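Local coordinates for DUF3256 domain-containing protein (Porphyromonas gingivalis W83, PDB 2P3P), which is of unknown function but belongs to the DUF3256 family and can bind a magnesium ion, at residues A[10-15]-A[78-83]; A[92-97]-A[108-113]. All blocks are in the same frame, centred on the assembly; numbering follows the deposited sequence.

Interaction 1 (A[10-15]-A[78-83])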
loop_
_atom_site.group_PDB
_atom_site.type_symbol
_atom_site.label_atom_id
_atom_site.label_comp_id
_atom_site.label_asym_id
_atom_site.label_seq_id
_atom_site.Cartn_x
_atom_site.Cartn_y
_atom_site.Cartn_z
ATOM N N GLY A 10 6.870 -11.849 17.595
ATOM C CA GLY A 10 7.652 -10.827 16.943
ATOM C C GLY A 10 7.029 -9.476 17.143
ATOM O O GLY A 10 5.929 -9.365 17.678
ATOM N N GLU A 11 7.703 -8.447 16.636
ATOM C CA GLU A 11 7.254 -7.087 16.873
ATOM C C GLU A 11 5.950 -6.747 16.131
ATOM O O GLU A 11 5.083 -6.055 16.693
ATOM C CB GLU A 11 8.361 -6.110 16.499
ATOM C CG GLU A 11 8.035 -4.710 16.853
ATOM C CD GLU A 11 9.180 -3.787 16.694
ATOM O OE1 GLU A 11 10.082 -4.043 15.836
ATOM O OE2 GLU A 11 9.180 -2.778 17.407
ATOM N N LEU A 12 5.784 -7.264 14.913
ATOM C CA LEU A 12 4.579 -6.950 14.134
ATOM C C LEU A 12 3.367 -7.551 14.838
ATOM O O LEU A 12 2.334 -6.874 14.975
ATOM C CB LEU A 12 4.678 -7.442 12.691
ATOM C CG LEU A 12 3.429 -7.163 11.843
ATOM C CD1 LEU A 12 3.231 -5.645 11.742
ATOM C CD2 LEU A 12 3.582 -7.828 10.450
ATOM N N GLU A 13 3.507 -8.803 15.284
ATOM C CA GLU A 13 2.451 -9.485 16.067
ATOM C C GLU A 13 2.051 -8.692 17.319
ATOM O O GLU A 13 0.863 -8.469 17.583
ATOM C CB GLU A 13 2.877 -10.883 16.453
ATOM C CG GLU A 13 2.034 -11.489 17.571
ATOM C CD GLU A 13 2.212 -12.971 17.793
ATOM O OE1 GLU A 13 3.047 -13.623 17.147
ATOM O OE2 GLU A 13 1.477 -13.515 18.664
ATOM N N ARG A 14 3.055 -8.231 18.068
ATOM C CA ARG A 14 2.809 -7.395 19.249
ATOM C C ARG A 14 1.998 -6.156 18.908
ATOM O O ARG A 14 1.006 -5.846 19.557
ATOM C CB ARG A 14 4.126 -6.958 19.879
ATOM C CG ARG A 14 5.014 -8.119 20.306
ATOM C CD ARG A 14 5.838 -7.755 21.527
ATOM N NE ARG A 14 6.875 -6.765 21.238
ATOM C CZ ARG A 14 8.039 -7.030 20.637
ATOM N NH1 ARG A 14 8.332 -8.265 20.224
ATOM N NH2 ARG A 14 8.912 -6.043 20.430
ATOM N N CYS A 15 2.425 -5.446 17.874
ATOM C CA CYS A 15 1.758 -4.192 17.459
ATOM C C CYS A 15 0.341 -4.436 16.979
ATOM O O CYS A 15 -0.580 -3.677 17.324
ATOM C CB CYS A 15 2.596 -3.494 16.382
ATOM S SG CYS A 15 4.180 -2.931 16.949
ATOM N N VAL A 78 -5.434 -3.756 3.147
ATOM C CA VAL A 78 -4.513 -3.179 4.127
ATOM C C VAL A 78 -3.336 -4.119 4.278
ATOM O O VAL A 78 -3.512 -5.305 4.620
ATOM C CB VAL A 78 -5.225 -3.008 5.503
ATOM C CG1 VAL A 78 -4.206 -2.580 6.661
ATOM C CG2 VAL A 78 -6.411 -2.121 5.403
ATOM N N PHE A 79 -2.136 -3.584 4.020
ATOM C CA PHE A 79 -0.918 -4.362 4.085
ATOM C C PHE A 79 -0.001 -3.620 5.050
ATOM O O PHE A 79 0.194 -2.434 4.907
ATOM C CB PHE A 79 -0.290 -4.490 2.716
ATOM C CG PHE A 79 0.949 -5.302 2.710
ATOM C CD1 PHE A 79 0.866 -6.700 2.662
ATOM C CD2 PHE A 79 2.194 -4.698 2.766
ATOM C CE1 PHE A 79 2.041 -7.498 2.651
ATOM C CE2 PHE A 79 3.365 -5.489 2.755
ATOM C CZ PHE A 79 3.282 -6.877 2.718
HETATM N N MSE A 80 0.495 -4.307 6.057
HETATM C CA MSE A 80 1.313 -3.628 7.049
HETATM C C MSE A 80 2.528 -4.434 7.407
HETATM O O MSE A 80 2.522 -5.697 7.384
HETATM C CB MSE A 80 0.516 -3.327 8.329
HETATM C CG MSE A 80 0.154 -4.532 9.097
HETATM SE SE MSE A 80 -0.770 -4.083 10.792
HETATM C CE MSE A 80 -2.404 -3.472 10.006
ATOM N N ARG A 81 3.580 -3.696 7.734
ATOM C CA ARG A 81 4.905 -4.266 8.030
ATOM C C ARG A 81 5.627 -3.322 8.966
ATOM O O ARG A 81 5.332 -2.147 8.943
ATOM C CB ARG A 81 5.753 -4.386 6.773
ATOM C CG ARG A 81 5.310 -5.451 5.825
ATOM C CD ARG A 81 6.421 -5.884 4.894
ATOM N NE ARG A 81 7.476 -6.574 5.625
ATOM C CZ ARG A 81 8.727 -6.633 5.215
ATOM N NH1 ARG A 81 9.096 -5.993 4.123
ATOM N NH2 ARG A 81 9.617 -7.297 5.933
ATOM N N ILE A 82 6.597 -3.845 9.719
ATOM C CA ILE A 82 7.581 -3.066 10.449
ATOM C C ILE A 82 8.741 -2.739 9.496
ATOM O O ILE A 82 9.205 -3.577 8.744
ATOM C CB ILE A 82 8.157 -3.863 11.677
ATOM C CG1 ILE A 82 7.055 -4.219 12.631
ATOM C CG2 ILE A 82 9.110 -2.980 12.528
ATOM C CD1 ILE A 82 6.482 -3.008 13.296
ATOM N N LEU A 83 9.242 -1.528 9.603
ATOM C CA LEU A 83 10.460 -1.082 8.930
ATOM C C LEU A 83 11.418 -0.522 9.979
ATOM O O LEU A 83 11.017 0.115 10.977
ATOM C CB LEU A 83 10.168 -0.000 7.887
ATOM C CG LEU A 83 9.180 -0.295 6.768
ATOM C CD1 LEU A 83 8.888 0.962 5.937
ATOM C CD2 LEU A 83 9.727 -1.422 5.932
#

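Interaction 2 (A[92-97]-A[108-113])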
loop_
_atom_site.group_PDB
_atom_site.type_symbol
_atom_site.label_atom_id
_atom_site.label_comp_id
_atom_site.label_asym_id
_atom_site.label_seq_id
_atom_site.Cartn_x
_atom_site.Cartn_y
_atom_site.Cartn_z
ATOM N N ILE A 92 5.887 1.492 11.910
ATOM C CA ILE A 92 4.879 0.667 11.192
ATOM C C ILE A 92 4.490 1.382 9.882
ATOM O O ILE A 92 4.127 2.543 9.901
ATOM C CB ILE A 92 3.593 0.460 12.045
ATOM C CG1 ILE A 92 3.953 -0.070 13.443
ATOM C CG2 ILE A 92 2.593 -0.522 11.316
ATOM C CD1 ILE A 92 2.856 -0.060 14.432
ATOM N N CYS A 93 4.542 0.639 8.774
ATOM C CA CYS A 93 4.173 1.145 7.468
ATOM C C CYS A 93 2.941 0.394 7.034
ATOM O O CYS A 93 2.937 -0.853 7.050
ATOM C CB CYS A 93 5.309 0.899 6.468
ATOM S SG CYS A 93 4.896 1.466 4.752
ATOM N N VAL A 94 1.876 1.132 6.674
ATOM C CA VAL A 94 0.614 0.496 6.351
ATOM C C VAL A 94 0.252 1.052 5.000
ATOM O O VAL A 94 0.290 2.263 4.798
ATOM C CB VAL A 94 -0.524 0.763 7.390
ATOM C CG1 VAL A 94 -1.781 -0.067 7.057
ATOM C CG2 VAL A 94 -0.078 0.430 8.790
ATOM N N VAL A 95 -0.048 0.159 4.066
ATOM C CA VAL A 95 -0.406 0.559 2.719
ATOM C C VAL A 95 -1.839 0.088 2.517
ATOM O O VAL A 95 -2.139 -1.113 2.616
ATOM C CB VAL A 95 0.535 -0.062 1.622
ATOM C CG1 VAL A 95 0.141 0.436 0.229
ATOM C CG2 VAL A 95 1.983 0.230 1.888
ATOM N N THR A 96 -2.714 1.037 2.238
ATOM C CA THR A 96 -4.146 0.748 2.131
ATOM C C THR A 96 -4.567 1.111 0.724
ATOM O O THR A 96 -4.392 2.277 0.295
ATOM C CB THR A 96 -4.989 1.514 3.154
ATOM O OG1 THR A 96 -4.527 1.267 4.486
ATOM C CG2 THR A 96 -6.481 1.092 3.037
ATOM N N THR A 97 -5.120 0.134 0.010
ATOM C CA THR A 97 -5.366 0.241 -1.405
ATOM C C THR A 97 -6.808 -0.089 -1.741
ATOM O O THR A 97 -7.266 -1.246 -1.566
ATOM C CB THR A 97 -4.441 -0.718 -2.235
ATOM O OG1 THR A 97 -3.064 -0.520 -1.917
ATOM C CG2 THR A 97 -4.669 -0.491 -3.721
ATOM N N ASP A 108 0.522 5.058 5.040
ATOM C CA ASP A 108 0.515 5.654 6.361
ATOM C C ASP A 108 1.727 5.114 7.146
ATOM O O ASP A 108 2.180 3.992 6.938
ATOM C CB ASP A 108 -0.815 5.323 7.085
ATOM C CG ASP A 108 -2.010 5.944 6.421
ATOM O OD1 ASP A 108 -1.921 7.150 6.093
ATOM O OD2 ASP A 108 -3.030 5.244 6.222
ATOM N N PHE A 109 2.269 5.955 8.018
ATOM C CA PHE A 109 3.310 5.559 8.980
ATOM C C PHE A 109 2.880 5.821 10.390
ATOM O O PHE A 109 2.202 6.826 10.661
ATOM C CB PHE A 109 4.618 6.260 8.703
ATOM C CG PHE A 109 5.272 5.810 7.442
ATOM C CD1 PHE A 109 6.290 4.871 7.457
ATOM C CD2 PHE A 109 4.857 6.348 6.222
ATOM C CE1 PHE A 109 6.886 4.494 6.275
ATOM C CE2 PHE A 109 5.458 5.976 5.032
ATOM C CZ PHE A 109 6.448 5.069 5.055
ATOM N N TYR A 110 3.236 4.891 11.290
ATOM C CA TYR A 110 2.971 5.025 12.726
ATOM C C TYR A 110 4.199 4.678 13.528
ATOM O O TYR A 110 5.069 3.897 13.075
ATOM C CB TYR A 110 1.869 4.088 13.206
ATOM C CG TYR A 110 0.544 4.237 12.566
ATOM C CD1 TYR A 110 -0.487 4.919 13.190
ATOM C CD2 TYR A 110 0.303 3.643 11.359
ATOM C CE1 TYR A 110 -1.743 5.023 12.569
ATOM C CE2 TYR A 110 -0.892 3.710 10.765
ATOM C CZ TYR A 110 -1.921 4.377 11.352
ATOM O OH TYR A 110 -3.094 4.377 10.618
ATOM N N THR A 111 4.260 5.182 14.745
ATOM C CA THR A 111 5.185 4.581 15.716
ATOM C C THR A 111 4.695 3.172 16.075
ATOM O O THR A 111 3.560 2.800 15.771
ATOM C CB THR A 111 5.292 5.402 17.007
ATOM O OG1 THR A 111 4.058 5.290 17.734
ATOM C CG2 THR A 111 5.580 6.894 16.700
ATOM N N THR A 112 5.536 2.379 16.732
ATOM C CA THR A 112 5.102 1.034 17.173
ATOM C C THR A 112 4.003 1.076 18.253
ATOM O O THR A 112 3.400 0.048 18.579
ATOM C CB THR A 112 6.286 0.168 17.600
ATOM O OG1 THR A 112 7.153 0.916 18.459
ATOM C CG2 THR A 112 7.114 -0.290 16.398
ATOM N N GLU A 113 3.772 2.255 18.819
ATOM C CA GLU A 113 2.689 2.497 19.779
ATOM C C GLU A 113 1.463 3.165 19.160
ATOM O O GLU A 113 0.620 3.729 19.907
ATOM C CB GLU A 113 3.166 3.398 20.920
ATOM C CG GLU A 113 4.296 2.820 21.795
ATOM C CD GLU A 113 5.633 2.742 21.023
ATOM O OE1 GLU A 113 6.123 3.759 20.497
ATOM O OE2 GLU A 113 6.175 1.627 20.899
HETATM O O HOH W 1 -2.536 3.257 4.712
#

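Interaction 1 (A[10-15]-A[78-83])
Leu12 and Ile82 form the centre of this contact, in which the first turn of helix 11-18 lies on one face of a strand in a large antiparallel sheet. The short segments run at 124° to each other, with their axes 8.5 Å apart at closest approach.

The apolar contacts carry most of the interface. The side chains of Leu12 and Ile82 run antiparallel alongside one another, which lays Leu12 CB beside Ile82 CG1 at 4.0 Å. Leu12 CG is anti to its own backbone N (chi1 179°), and the two methyls beyond it continue along the strand: CD1 stops 4.2 Å from CG of Met80, a residue present as selenomethionine, and CD2 lies 3.9 Å from Met80 O. One turn on from Glu11, Cys15 SG lies 4.3 Å from Ile82 CD1, the tip of the branch whose CG1 lies beside Leu12.

The polar part is peripheral. Glu11, extended beyond CG, crosses the Ile82 side chain at about a right angle, and its OE1 passes 3.6 Å from the methyl Ile82 CG2. That oxygen is hydrogen-bonded to Ser90 OG, so one carboxylate oxygen both joins the helix to strand 90-98 and lies beside the Ile82 methyl.

Arg81 leaves the strand away from the helix; its NE bonds Asn66 O, and its side chain touches Leu159 of the second sheet. On the helix side, Leu12 and Met80 both reach Ile68 of strand 67-72, whereas Met80 and Ile82 also touch strand 90-98 through Val94 and Ser90.

Interaction 2 (A[92-97]-A[108-113])
Ile92 pairs with Tyr110, and Val94 with Asp108, in a beta hairpin of strands 90-98 and 104-111. Both are hydrogen-bonded antiparallel pairs, with Cys93 and Phe109 forming the non-hydrogen-bonded pair between them. Four nearly straight N-H...O bonds close the ladder; the bond from Asp108 N to Val94 O measures 2.8 Å.

The Ile92 side chain runs along the partner chain toward Thr111 and Thr112. Its CB lies 4.2 Å from Tyr110 CB. With chi1 at -52°, CG1 stands beside the backbone N and is directed to the following turn, 3.7 Å from Thr111 O. At the tip, CD1 reaches Thr112 CA at 3.7 Å and comes closer still to Thr111 O. The backbone here bends through an ST turn, in which Thr111 OG1 accepts from Glu113 N and is also hydrogen-bonded to Lys115 N.

On the same face, Val94 CG2 lies 3.9 Å from Tyr110 CE2, and Trp114 meets the tyrosine ring edge-to-face. The other face carries Phe109, whose ring stacks with that of Phe122 and receives Cys93 SG obliquely, 4.3 Å from the Phe109 ring centroid and 31° off its normal.

Overall arrangement
Interactions 1 and 2 have centres about 9 Å apart and share one sheet, since strand 77-84, of interaction 1, neighbours strand 90-98, of interaction 2. Probable backbone hydrogen bonds join them, from Cys93 N to Arg81 O (2.9 Å) and from Val95 N to Phe79 O. They meet again where the chain leaves the hairpin: Glu11 OE2 packs 3.4 Å from Thr112 CG2, and Cys15 SG lies 3.5 Å from Thr112 O. Ile82 and Ile92 touch on the face that receives helix 11-18, so the helix bridges both contacts. Each lies away from Ser149, a magnesium-binding residue in this protein, whose ion is not bound to this chain.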